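HpcE (Thermus thermophilus, PDB 1WZO) probably catalyses the isomerisation of 2-hydroxyhepta-2,4-diene-1,7-dioate in aromatic breakdown, as a member of the fumarylacetoacetate hydrolase family. Local coordinates at residues B[3-8]-B[12-17]; B[22-25]-B[29-32]; B[47-52]-B[193-198]; B[106-111]-B[117-122]. All blocks are in the same frame, centred on the assembly; numbering follows the deposited sequence.

How the contacts relate
Contacts 1 and 2 are consecutive antiparallel pairings near the N-terminus. Their centres lie 7 Å apart, and they share the strand neighbours 11-18 and 21-23, which are joined by Val-16 and Leu-23 backbone atoms and by a probable hydrogen bond from His-13 to Glu-25. Contacts 3 and 4 belong to the fumarylacetoacetate hydrolase C-terminal region, with centres 14 Å apart; helix 192-200 supplies one side of contact 3 and also packs against contact 4, Leu-196 meeting Met-108 and Val-120. The segments of contact 4 come between those of contact 3 in sequence. Contacts 1 and 3 lie on opposite sides of the chain's centre, nearest atoms about 17 Å apart, whereas contact 4 comes to about 6 Å from contact 1 at the nearest atoms.

Contact 1 of 4, residues B[3-8]-B[12-17]; sequences LARFLA and VHQGVY
From Leu-3 opposite Val-16 to Leu-7 opposite Val-12, strands 3-8 and 12-17 run antiparallel as a beta hairpin, their axes 4.6 Å apart at closest and their directions 139° apart, a marked twist. Ala-4/Gly-15 and Phe-6/His-13 are the hydrogen-bonded pairs; within the second, His-13 N reaches Phe-6 O at 2.8 Å and Phe-6 N returns to His-13 O at 3.0 Å. On the face of these two pairs, the Phe-6 ring lies across His-13. With CG set between the backbone N and the carbonyl carbon (chi1 58°), the ring takes His-13 CB over one face, 3.7 Å from its centroid and 23° off the normal, a CH-pi contact. His-13 is held at both nitrogens: ND1 bonds Glu-25, and NE2 shares a hydrogen bond of 2.8 Å with a water, which donates to Ala-8 O. On the other face, Leu-7 CD1 touches Val-12 CG2 at 3.7 Å. Arg-5 and Gln-14 lie side by side, with Gln-14 OE1 3.8 Å from Arg-5 CD, while Arg-5 NH1 bonds Leu-39 O. Beyond the hairpin, strand 2-8 also pairs with strands 36-37 and 152-159, strand 11-18 pairs with strand 21-23, and Leu-7 packs on Leu-7 of a second subunit.

Contact 2 of 4, residues B[22-25]-B[29-32]; sequences LLDE and AHRP
Leu-22 pairs with His-30 through two backbone hydrogen bonds. Leu-22 N gives to His-30 O at 3.0 Å. In return, His-30 N gives to Leu-22 O at 2.7 Å, short but bent to 133° at the hydrogen. The same Leu-22 O receives a CA-H...O approach from Ala-29 CA at 3.3 Å, so two donors of different strength converge on one carbonyl. It also lies at the edge of the His-30 ring, 3.7 Å from CD2. Leu-23 is opposite Ala-29 in a non-hydrogen-bonded pair, and its CD2 presses on Ala-29 CB at 3.5 Å, closer than usual for two carbons. These two pairs make up the short beta hairpin of strands 21-23 and 29-30, which adds to the N-terminal strands through the bond of Leu-23 to Val-16. Where the first strand gives out, Asp-24 swings its carboxylate across to the histidine: a chi1 of 58° tucks the group back over its own backbone, and OD2 accepts His-30 NE2 at 2.9 Å. The donor lies in the ring plane but above the carboxylate plane, the two planes being 69° apart. This bond may favour a positively charged imidazole. Asp-24 OD1 accepts Ala-26 N in an Asx turn, which fixes the other oxygen. Glu-25 turns to the neighbouring strand, where its OE2 takes a weak hydrogen bond from Gln-14 N, while Pro-107 of a third subunit packs against it.

Contact 3 of 4, residues B[47-52]-B[193-198]; sequences LGVALN and AELLEF
The flat group at this contact is the carboxamide of Asn-52, whose ND2 lies 4.0 Å from Leu-195 CD1. The two side chains come from opposite directions, Asn-52 with CG anti to the backbone N (chi1 -164°), and the meeting is simple van der Waals contact. Both ends of the amide have polar partners, ND2 giving to Thr-213 O and OD1 accepting Tyr-190 N; these two bonds fix its rotation and satisfy a buried polar group beside a leucine methyl. Next to it, Val-49 supplies the apolar part. Its CG2 fits against both branches of Leu-195, 3.7 Å from CD2 and 3.9 Å from CD1, whereas CG1 only just reaches CD2 at 4.1 Å. The CB atoms of Val-49 and Leu-195 point toward the opposing segment, yet their CA atoms stay 8.5 Å apart, so side chains alone bridge the helix and the strand. This is buried helix-on-sheet packing inside the fumarylacetoacetate hydrolase C-terminal region. In the fold, helix 192-200 lies over strand 46-50, which is flanked by the parallel strand 210-212 and the antiparallel strand 69-73; Leu-211 of the former touches both Val-49 and Leu-195, and Leu-70 of the latter packs on Val-49.

Contact 4 of 4, residues B[106-111]-B[117-122]; sequences RPMKRV and LDYVLG
Arg-106 and Tyr-119 form a cation-pi stack: the guanidinium lies flat on the ring, the two planes only 17° apart, and CZ is 4.0 Å from the ring centroid. Although the two side chains cross at about a right angle, a bend at chi3 (-68°) lets the end of the arginine settle over the tyrosine, with NH2 above the middle of the ring. The stack joins the loop that follows strand 94-104 to the 3-10 turn leading into strand 120-131, which antiparallel pairing ties back to strand 94-104; a classic beta bulge follows, where Leu-121 and Gly-122 both face Val-103. The opposite face of the ring takes Val-111 CG2 in a CH-pi contact, 4.1 Å from the centroid, while Val-111 CG1 touches Tyr-119 CE1 at 3.6 Å. Tyr-119 is therefore sandwiched between a planar cation and a branched apolar group. Met-108 crosses obliquely near the root of the ring: its CG is 3.6 Å from Tyr-119 CB, and SD makes an oblique Met-aromatic contact with the ring centroid at 5.3 Å. The same methionine also packs on Leu-196 and Ser-200 of helix 192-200, and so links the tyrosine's surroundings to that helix. Backbone bonding joins the segments as well, through a long Arg-106 N to Tyr-119 O bond of 3.3 Å. The guanidinium has a second hold at its edge, where NH2 gives a nearly straight hydrogen bond to Asp-118 O, 3.1 Å away in the guanidinium plane but 70° out of the carbonyl plane.

Contact 1 of 4, residues B[3-8]-B[12-17]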
loop_
_atom_site.group_PDB
_atom_site.type_symbol
_atom_site.label_atom_id
_atom_site.label_comp_id
_atom_site.label_asym_id
_atom_site.label_seq_id
_atom_site.Cartn_x
_atom_site.Cartn_y
_atom_site.Cartn_z
ATOM N N LEU B 3 3.839 9.457 19.242
ATOM C CA LEU B 3 4.081 9.575 17.813
ATOM C C LEU B 3 2.909 10.294 17.155
ATOM O O LEU B 3 1.757 10.133 17.564
ATOM C CB LEU B 3 4.273 8.182 17.200
ATOM C CG LEU B 3 5.356 7.343 17.888
ATOM C CD1 LEU B 3 5.525 6.012 17.175
ATOM C CD2 LEU B 3 6.665 8.115 17.896
ATOM N N ALA B 4 3.210 11.097 16.138
ATOM C CA ALA B 4 2.180 11.847 15.431
ATOM C C ALA B 4 2.557 12.046 13.971
ATOM O O ALA B 4 3.729 11.944 13.602
ATOM C CB ALA B 4 1.975 13.197 16.100
ATOM N N ARG B 5 1.550 12.306 13.143
ATOM C CA ARG B 5 1.760 12.559 11.724
ATOM C C ARG B 5 1.051 13.866 11.411
ATOM O O ARG B 5 -0.052 14.114 11.896
ATOM C CB ARG B 5 1.191 11.419 10.870
ATOM C CG ARG B 5 2.004 10.139 10.970
ATOM C CD ARG B 5 1.396 8.987 10.171
ATOM N NE ARG B 5 1.353 9.218 8.727
ATOM C CZ ARG B 5 0.261 9.567 8.046
ATOM N NH1 ARG B 5 -0.896 9.740 8.670
ATOM N NH2 ARG B 5 0.319 9.715 6.729
ATOM N N PHE B 6 1.693 14.715 10.622
ATOM C CA PHE B 6 1.092 15.994 10.283
ATOM C C PHE B 6 1.537 16.473 8.913
ATOM O O PHE B 6 2.548 16.020 8.381
ATOM C CB PHE B 6 1.433 17.034 11.356
ATOM C CG PHE B 6 2.910 17.238 11.557
ATOM C CD1 PHE B 6 3.595 18.227 10.853
ATOM C CD2 PHE B 6 3.620 16.433 12.447
ATOM C CE1 PHE B 6 4.969 18.412 11.033
ATOM C CE2 PHE B 6 4.994 16.609 12.634
ATOM C CZ PHE B 6 5.669 17.601 11.925
ATOM N N LEU B 7 0.761 17.385 8.339
ATOM C CA LEU B 7 1.056 17.923 7.022
ATOM C C LEU B 7 1.504 19.377 7.173
ATOM O O LEU B 7 0.858 20.166 7.860
ATOM C CB LEU B 7 -0.199 17.829 6.148
ATOM C CG LEU B 7 -0.106 18.112 4.647
ATOM C CD1 LEU B 7 0.886 17.169 3.986
ATOM C CD2 LEU B 7 -1.491 17.942 4.034
ATOM N N ALA B 8 2.617 19.720 6.538
ATOM C CA ALA B 8 3.140 21.079 6.610
ATOM C C ALA B 8 3.891 21.433 5.331
ATOM O O ALA B 8 4.797 20.708 4.904
ATOM C CB ALA B 8 4.061 21.221 7.817
ATOM N N VAL B 12 4.361 15.466 4.239
ATOM C CA VAL B 12 3.781 14.640 5.289
ATOM C C VAL B 12 4.947 14.301 6.207
ATOM O O VAL B 12 5.964 13.772 5.756
ATOM C CB VAL B 12 3.180 13.331 4.734
ATOM C CG1 VAL B 12 2.774 12.416 5.884
ATOM C CG2 VAL B 12 1.967 13.636 3.862
ATOM N N HIS B 13 4.810 14.622 7.488
ATOM C CA HIS B 13 5.866 14.355 8.455
ATOM C C HIS B 13 5.448 13.349 9.512
ATOM O O HIS B 13 4.310 13.361 9.982
ATOM C CB HIS B 13 6.274 15.638 9.183
ATOM C CG HIS B 13 7.069 16.594 8.350
ATOM N ND1 HIS B 13 8.325 16.295 7.868
ATOM C CD2 HIS B 13 6.799 17.857 7.942
ATOM C CE1 HIS B 13 8.795 17.334 7.199
ATOM N NE2 HIS B 13 7.888 18.294 7.230
ATOM N N GLN B 14 6.379 12.479 9.881
ATOM C CA GLN B 14 6.132 11.512 10.935
ATOM C C GLN B 14 6.984 12.038 12.076
ATOM O O GLN B 14 8.210 11.929 12.040
ATOM C CB GLN B 14 6.585 10.115 10.518
ATOM C CG GLN B 14 5.818 9.570 9.331
ATOM C CD GLN B 14 5.607 8.074 9.415
ATOM O OE1 GLN B 14 4.960 7.581 10.341
ATOM N NE2 GLN B 14 6.154 7.340 8.448
ATOM N N GLY B 15 6.337 12.630 13.075
ATOM C CA GLY B 15 7.083 13.196 14.180
ATOM C C GLY B 15 6.756 12.723 15.580
ATOM O O GLY B 15 6.067 11.721 15.777
ATOM N N VAL B 16 7.267 13.466 16.558
ATOM C CA VAL B 16 7.073 13.163 17.971
ATOM C C VAL B 16 6.584 14.413 18.693
ATOM O O VAL B 16 7.033 15.522 18.404
ATOM C CB VAL B 16 8.397 12.714 18.620
ATOM C CG1 VAL B 16 8.143 12.197 20.026
ATOM C CG2 VAL B 16 9.061 11.658 17.759
ATOM N N TYR B 17 5.671 14.226 19.640
ATOM C CA TYR B 17 5.113 15.340 20.394
ATOM C C TYR B 17 5.846 15.522 21.718
ATOM O O TYR B 17 5.748 14.677 22.608
ATOM C CB TYR B 17 3.633 15.084 20.663
ATOM C CG TYR B 17 2.870 16.271 21.200
ATOM C CD1 TYR B 17 2.601 17.374 20.391
ATOM C CD2 TYR B 17 2.378 16.273 22.504
ATOM C CE1 TYR B 17 1.850 18.449 20.866
ATOM C CE2 TYR B 17 1.627 17.338 22.988
ATOM C CZ TYR B 17 1.365 18.421 22.166
ATOM O OH TYR B 17 0.598 19.463 22.635
HETATM O O HOH W 1 7.262 20.737 6.010
#

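Contact 2 of 4, residues B[22-25]-B[29-32]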
loop_
_atom_site.group_PDB
_atom_site.type_symbol
_atom_site.label_atom_id
_atom_site.label_comp_id
_atom_site.label_asym_id
_atom_site.label_seq_id
_atom_site.Cartn_x
_atom_site.Cartn_y
_atom_site.Cartn_z
ATOM N N LEU B 22 5.729 19.717 17.829
ATOM C CA LEU B 22 5.908 18.568 16.952
ATOM C C LEU B 22 7.277 18.603 16.288
ATOM O O LEU B 22 7.637 19.589 15.647
ATOM C CB LEU B 22 4.824 18.552 15.871
ATOM C CG LEU B 22 3.390 18.262 16.312
ATOM C CD1 LEU B 22 2.430 18.607 15.180
ATOM C CD2 LEU B 22 3.265 16.793 16.715
ATOM N N LEU B 23 8.037 17.524 16.442
ATOM C CA LEU B 23 9.362 17.434 15.845
ATOM C C LEU B 23 9.321 16.453 14.682
ATOM O O LEU B 23 8.844 15.332 14.835
ATOM C CB LEU B 23 10.376 16.955 16.886
ATOM C CG LEU B 23 10.448 17.775 18.176
ATOM C CD1 LEU B 23 11.537 17.215 19.078
ATOM C CD2 LEU B 23 10.731 19.231 17.841
ATOM N N ASP B 24 9.816 16.866 13.520
ATOM C CA ASP B 24 9.816 15.981 12.364
ATOM C C ASP B 24 11.009 15.034 12.356
ATOM O O ASP B 24 11.823 15.029 13.282
ATOM C CB ASP B 24 9.780 16.783 11.054
ATOM C CG ASP B 24 10.940 17.754 10.921
ATOM O OD1 ASP B 24 12.037 17.461 11.438
ATOM O OD2 ASP B 24 10.755 18.809 10.277
ATOM N N GLU B 25 11.103 14.237 11.296
ATOM C CA GLU B 25 12.170 13.257 11.131
ATOM C C GLU B 25 13.569 13.865 11.187
ATOM O O GLU B 25 14.542 13.169 11.483
ATOM C CB GLU B 25 12.000 12.518 9.802
ATOM C CG GLU B 25 10.603 11.968 9.569
ATOM C CD GLU B 25 9.686 12.955 8.868
ATOM O OE1 GLU B 25 9.573 14.111 9.324
ATOM O OE2 GLU B 25 9.069 12.564 7.855
ATOM N N ALA B 29 11.349 21.573 14.698
ATOM C CA ALA B 29 10.094 21.746 15.419
ATOM C C ALA B 29 9.026 22.463 14.604
ATOM O O ALA B 29 9.328 23.280 13.733
ATOM C CB ALA B 29 10.343 22.502 16.721
ATOM N N HIS B 30 7.771 22.140 14.906
ATOM C CA HIS B 30 6.613 22.727 14.243
ATOM C C HIS B 30 5.568 23.041 15.304
ATOM O O HIS B 30 5.355 22.249 16.225
ATOM C CB HIS B 30 6.002 21.735 13.254
ATOM C CG HIS B 30 6.910 21.348 12.130
ATOM N ND1 HIS B 30 6.816 21.907 10.875
ATOM C CD2 HIS B 30 7.909 20.436 12.063
ATOM C CE1 HIS B 30 7.716 21.355 10.080
ATOM N NE2 HIS B 30 8.392 20.459 10.777
ATOM N N ARG B 31 4.920 24.194 15.190
ATOM C CA ARG B 31 3.872 24.543 16.138
ATOM C C ARG B 31 2.600 23.896 15.604
ATOM O O ARG B 31 2.327 23.954 14.405
ATOM C CB ARG B 31 3.664 26.057 16.213
ATOM C CG ARG B 31 4.847 26.855 16.737
ATOM C CD ARG B 31 4.409 28.273 17.073
ATOM N NE ARG B 31 3.646 28.870 15.980
ATOM C CZ ARG B 31 3.088 30.075 16.024
ATOM N NH1 ARG B 31 3.202 30.825 17.112
ATOM N NH2 ARG B 31 2.411 30.531 14.978
ATOM N N PRO B 32 1.809 23.266 16.481
ATOM C CA PRO B 32 0.563 22.611 16.067
ATOM C C PRO B 32 -0.325 23.504 15.197
ATOM O O PRO B 32 -0.792 23.090 14.133
ATOM C CB PRO B 32 -0.091 22.264 17.399
ATOM C CG PRO B 32 1.100 21.938 18.254
ATOM C CD PRO B 32 2.057 23.060 17.920
#

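Contact 3 of 4, residues B[47-52]-B[193-198]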
loop_
_atom_site.group_PDB
_atom_site.type_symbol
_atom_site.label_atom_id
_atom_site.label_comp_id
_atom_site.label_asym_id
_atom_site.label_seq_id
_atom_site.Cartn_x
_atom_site.Cartn_y
_atom_site.Cartn_z
ATOM N N LEU B 47 -11.774 -3.271 14.623
ATOM C CA LEU B 47 -12.892 -3.973 15.243
ATOM C C LEU B 47 -13.242 -3.300 16.558
ATOM O O LEU B 47 -12.358 -2.861 17.288
ATOM C CB LEU B 47 -12.548 -5.433 15.538
ATOM C CG LEU B 47 -12.306 -6.375 14.359
ATOM C CD1 LEU B 47 -10.861 -6.253 13.911
ATOM C CD2 LEU B 47 -12.597 -7.813 14.782
ATOM N N GLY B 48 -14.534 -3.229 16.857
ATOM C CA GLY B 48 -14.974 -2.630 18.104
ATOM C C GLY B 48 -15.758 -3.673 18.878
ATOM O O GLY B 48 -16.087 -4.736 18.336
ATOM N N VAL B 49 -16.048 -3.392 20.146
ATOM C CA VAL B 49 -16.811 -4.324 20.968
ATOM C C VAL B 49 -17.969 -3.545 21.557
ATOM O O VAL B 49 -17.776 -2.473 22.122
ATOM C CB VAL B 49 -15.956 -4.899 22.116
ATOM C CG1 VAL B 49 -16.699 -6.031 22.816
ATOM C CG2 VAL B 49 -14.636 -5.394 21.573
ATOM N N ALA B 50 -19.177 -4.072 21.409
ATOM C CA ALA B 50 -20.351 -3.398 21.937
ATOM C C ALA B 50 -20.624 -3.918 23.343
ATOM O O ALA B 50 -20.202 -5.019 23.696
ATOM C CB ALA B 50 -21.557 -3.661 21.038
ATOM N N LEU B 51 -21.323 -3.118 24.139
ATOM C CA LEU B 51 -21.675 -3.502 25.503
ATOM C C LEU B 51 -20.504 -4.098 26.276
ATOM O O LEU B 51 -20.593 -5.228 26.768
ATOM C CB LEU B 51 -22.822 -4.518 25.480
ATOM C CG LEU B 51 -24.093 -4.168 24.693
ATOM C CD1 LEU B 51 -25.120 -5.282 24.889
ATOM C CD2 LEU B 51 -24.659 -2.828 25.160
ATOM N N ASN B 52 -19.409 -3.347 26.386
ATOM C CA ASN B 52 -18.245 -3.835 27.114
ATOM C C ASN B 52 -18.014 -3.108 28.440
ATOM O O ASN B 52 -16.950 -3.233 29.041
ATOM C CB ASN B 52 -16.984 -3.735 26.251
ATOM C CG ASN B 52 -15.845 -4.567 26.803
ATOM O OD1 ASN B 52 -16.055 -5.697 27.233
ATOM N ND2 ASN B 52 -14.632 -4.020 26.781
ATOM N N ALA B 193 -6.561 -7.695 26.896
ATOM C CA ALA B 193 -5.937 -9.007 26.733
ATOM C C ALA B 193 -6.961 -10.082 26.367
ATOM O O ALA B 193 -6.721 -10.890 25.481
ATOM C CB ALA B 193 -5.198 -9.404 28.010
ATOM N N GLU B 194 -8.100 -10.096 27.049
ATOM C CA GLU B 194 -9.125 -11.091 26.751
ATOM C C GLU B 194 -9.722 -10.900 25.356
ATOM O O GLU B 194 -10.028 -11.877 24.664
ATOM C CB GLU B 194 -10.232 -11.043 27.802
ATOM C CG GLU B 194 -9.779 -11.506 29.185
ATOM C CD GLU B 194 -10.865 -11.344 30.219
ATOM O OE1 GLU B 194 -11.378 -10.216 30.353
ATOM O OE2 GLU B 194 -11.207 -12.341 30.893
ATOM N N LEU B 195 -9.893 -9.644 24.951
ATOM C CA LEU B 195 -10.446 -9.327 23.638
ATOM C C LEU B 195 -9.501 -9.766 22.513
ATOM O O LEU B 195 -9.936 -10.360 21.520
ATOM C CB LEU B 195 -10.729 -7.820 23.538
ATOM C CG LEU B 195 -11.886 -7.300 24.399
ATOM C CD1 LEU B 195 -11.921 -5.783 24.376
ATOM C CD2 LEU B 195 -13.206 -7.871 23.872
ATOM N N LEU B 196 -8.211 -9.481 22.664
ATOM C CA LEU B 196 -7.238 -9.867 21.644
ATOM C C LEU B 196 -7.096 -11.387 21.564
ATOM O O LEU B 196 -6.787 -11.939 20.503
ATOM C CB LEU B 196 -5.872 -9.226 21.931
ATOM C CG LEU B 196 -5.806 -7.697 21.831
ATOM C CD1 LEU B 196 -4.446 -7.218 22.324
ATOM C CD2 LEU B 196 -6.043 -7.248 20.387
ATOM N N GLU B 197 -7.320 -12.067 22.685
ATOM C CA GLU B 197 -7.246 -13.525 22.700
ATOM C C GLU B 197 -8.456 -14.071 21.944
ATOM O O GLU B 197 -8.330 -14.958 21.102
ATOM C CB GLU B 197 -7.284 -14.050 24.138
ATOM C CG GLU B 197 -7.351 -15.565 24.249
ATOM C CD GLU B 197 -7.514 -16.027 25.689
ATOM O OE1 GLU B 197 -8.549 -15.698 26.300
ATOM O OE2 GLU B 197 -6.609 -16.709 26.213
ATOM N N PHE B 198 -9.626 -13.527 22.262
ATOM C CA PHE B 198 -10.870 -13.957 21.632
ATOM C C PHE B 198 -10.817 -13.786 20.120
ATOM O O PHE B 198 -11.177 -14.697 19.370
ATOM C CB PHE B 198 -12.050 -13.157 22.187
ATOM C CG PHE B 198 -13.375 -13.527 21.574
ATOM C CD1 PHE B 198 -14.014 -14.712 21.925
ATOM C CD2 PHE B 198 -13.963 -12.707 20.613
ATOM C CE1 PHE B 198 -15.223 -15.084 21.323
ATOM C CE2 PHE B 198 -15.172 -13.068 20.006
ATOM C CZ PHE B 198 -15.798 -14.260 20.364
#

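Contact 4 of 4, residues B[106-111]-B[117-122]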
loop_
_atom_site.group_PDB
_atom_site.type_symbol
_atom_site.label_atom_id
_atom_site.label_comp_id
_atom_site.label_asym_id
_atom_site.label_seq_id
_atom_site.Cartn_x
_atom_site.Cartn_y
_atom_site.Cartn_z
ATOM N N ARG B 106 2.484 -6.601 16.489
ATOM C CA ARG B 106 3.023 -7.829 15.907
ATOM C C ARG B 106 1.885 -8.754 15.508
ATOM O O ARG B 106 0.837 -8.747 16.142
ATOM C CB ARG B 106 3.927 -8.559 16.904
ATOM C CG ARG B 106 5.280 -7.896 17.127
ATOM C CD ARG B 106 6.210 -8.817 17.904
ATOM N NE ARG B 106 5.776 -9.012 19.283
ATOM C CZ ARG B 106 5.720 -10.193 19.892
ATOM N NH1 ARG B 106 6.064 -11.299 19.242
ATOM N NH2 ARG B 106 5.336 -10.266 21.158
ATOM N N PRO B 107 2.083 -9.569 14.457
ATOM C CA PRO B 107 1.048 -10.500 13.994
ATOM C C PRO B 107 0.525 -11.376 15.128
ATOM O O PRO B 107 1.306 -11.989 15.861
ATOM C CB PRO B 107 1.771 -11.312 12.923
ATOM C CG PRO B 107 2.737 -10.327 12.360
ATOM C CD PRO B 107 3.282 -9.665 13.606
ATOM N N MET B 108 -0.798 -11.434 15.262
ATOM C CA MET B 108 -1.432 -12.218 16.310
ATOM C C MET B 108 -2.378 -13.292 15.783
ATOM O O MET B 108 -3.297 -13.002 15.022
ATOM C CB MET B 108 -2.237 -11.311 17.247
ATOM C CG MET B 108 -1.472 -10.165 17.889
ATOM S SD MET B 108 -2.558 -9.239 19.015
ATOM C CE MET B 108 -2.449 -10.263 20.495
ATOM N N LYS B 109 -2.137 -14.532 16.196
ATOM C CA LYS B 109 -2.988 -15.658 15.835
ATOM C C LYS B 109 -2.862 -16.662 16.969
ATOM O O LYS B 109 -1.760 -17.129 17.270
ATOM C CB LYS B 109 -2.557 -16.305 14.513
ATOM C CG LYS B 109 -3.513 -17.408 14.045
ATOM C CD LYS B 109 -4.930 -16.859 13.846
ATOM C CE LYS B 109 -5.940 -17.957 13.510
ATOM N NZ LYS B 109 -5.717 -18.557 12.165
ATOM N N ARG B 110 -3.993 -16.962 17.604
ATOM C CA ARG B 110 -4.056 -17.896 18.722
ATOM C C ARG B 110 -3.145 -17.474 19.875
ATOM O O ARG B 110 -2.428 -18.292 20.450
ATOM C CB ARG B 110 -3.697 -19.311 18.262
ATOM C CG ARG B 110 -4.677 -19.888 17.257
ATOM C CD ARG B 110 -4.339 -21.331 16.911
ATOM N NE ARG B 110 -5.222 -21.860 15.875
ATOM C CZ ARG B 110 -6.544 -21.954 15.992
ATOM N NH1 ARG B 110 -7.147 -21.555 17.105
ATOM N NH2 ARG B 110 -7.264 -22.444 14.991
ATOM N N VAL B 111 -3.182 -16.188 20.208
ATOM C CA VAL B 111 -2.377 -15.653 21.300
ATOM C C VAL B 111 -3.170 -15.790 22.590
ATOM O O VAL B 111 -4.361 -15.479 22.628
ATOM C CB VAL B 111 -2.052 -14.158 21.069
ATOM C CG1 VAL B 111 -1.299 -13.582 22.272
ATOM C CG2 VAL B 111 -1.231 -14.006 19.802
ATOM N N LEU B 117 -0.848 -8.539 25.685
ATOM C CA LEU B 117 -0.316 -7.186 25.732
ATOM C C LEU B 117 1.098 -7.074 25.172
ATOM O O LEU B 117 1.543 -5.979 24.845
ATOM C CB LEU B 117 -0.388 -6.622 27.160
ATOM C CG LEU B 117 -1.810 -6.444 27.713
ATOM C CD1 LEU B 117 -1.767 -5.700 29.046
ATOM C CD2 LEU B 117 -2.661 -5.667 26.717
ATOM N N ASP B 118 1.794 -8.202 25.042
ATOM C CA ASP B 118 3.144 -8.198 24.482
ATOM C C ASP B 118 3.118 -7.949 22.974
ATOM O O ASP B 118 4.158 -7.674 22.370
ATOM C CB ASP B 118 3.856 -9.529 24.737
ATOM C CG ASP B 118 4.161 -9.757 26.197
ATOM O OD1 ASP B 118 4.582 -8.792 26.872
ATOM O OD2 ASP B 118 3.994 -10.905 26.666
ATOM N N TYR B 119 1.939 -8.058 22.366
ATOM C CA TYR B 119 1.811 -7.838 20.927
ATOM C C TYR B 119 1.289 -6.451 20.594
ATOM O O TYR B 119 1.122 -6.113 19.426
ATOM C CB TYR B 119 0.880 -8.886 20.302
ATOM C CG TYR B 119 1.442 -10.284 20.320
ATOM C CD1 TYR B 119 1.494 -11.024 21.502
ATOM C CD2 TYR B 119 1.939 -10.863 19.156
ATOM C CE1 TYR B 119 2.030 -12.306 21.521
ATOM C CE2 TYR B 119 2.474 -12.141 19.162
ATOM C CZ TYR B 119 2.519 -12.858 20.347
ATOM O OH TYR B 119 3.061 -14.121 20.353
ATOM N N VAL B 120 1.036 -5.654 21.626
ATOM C CA VAL B 120 0.521 -4.305 21.457
ATOM C C VAL B 120 1.623 -3.283 21.184
ATOM O O VAL B 120 2.630 -3.230 21.890
ATOM C CB VAL B 120 -0.269 -3.870 22.712
ATOM C CG1 VAL B 120 -0.686 -2.414 22.601
ATOM C CG2 VAL B 120 -1.485 -4.766 22.889
ATOM N N LEU B 121 1.426 -2.475 20.149
ATOM C CA LEU B 121 2.387 -1.439 19.791
ATOM C C LEU B 121 2.165 -0.214 20.673
ATOM O O LEU B 121 3.105 0.327 21.252
ATOM C CB LEU B 121 2.226 -1.050 18.319
ATOM C CG LEU B 121 3.081 0.113 17.801
ATOM C CD1 LEU B 121 4.556 -0.263 17.861
ATOM C CD2 LEU B 121 2.683 0.445 16.371
ATOM N N GLY B 122 0.913 0.216 20.777
ATOM C CA GLY B 122 0.599 1.378 21.587
ATOM C C GLY B 122 -0.890 1.646 21.674
ATOM O O GLY B 122 -1.704 0.808 21.273
#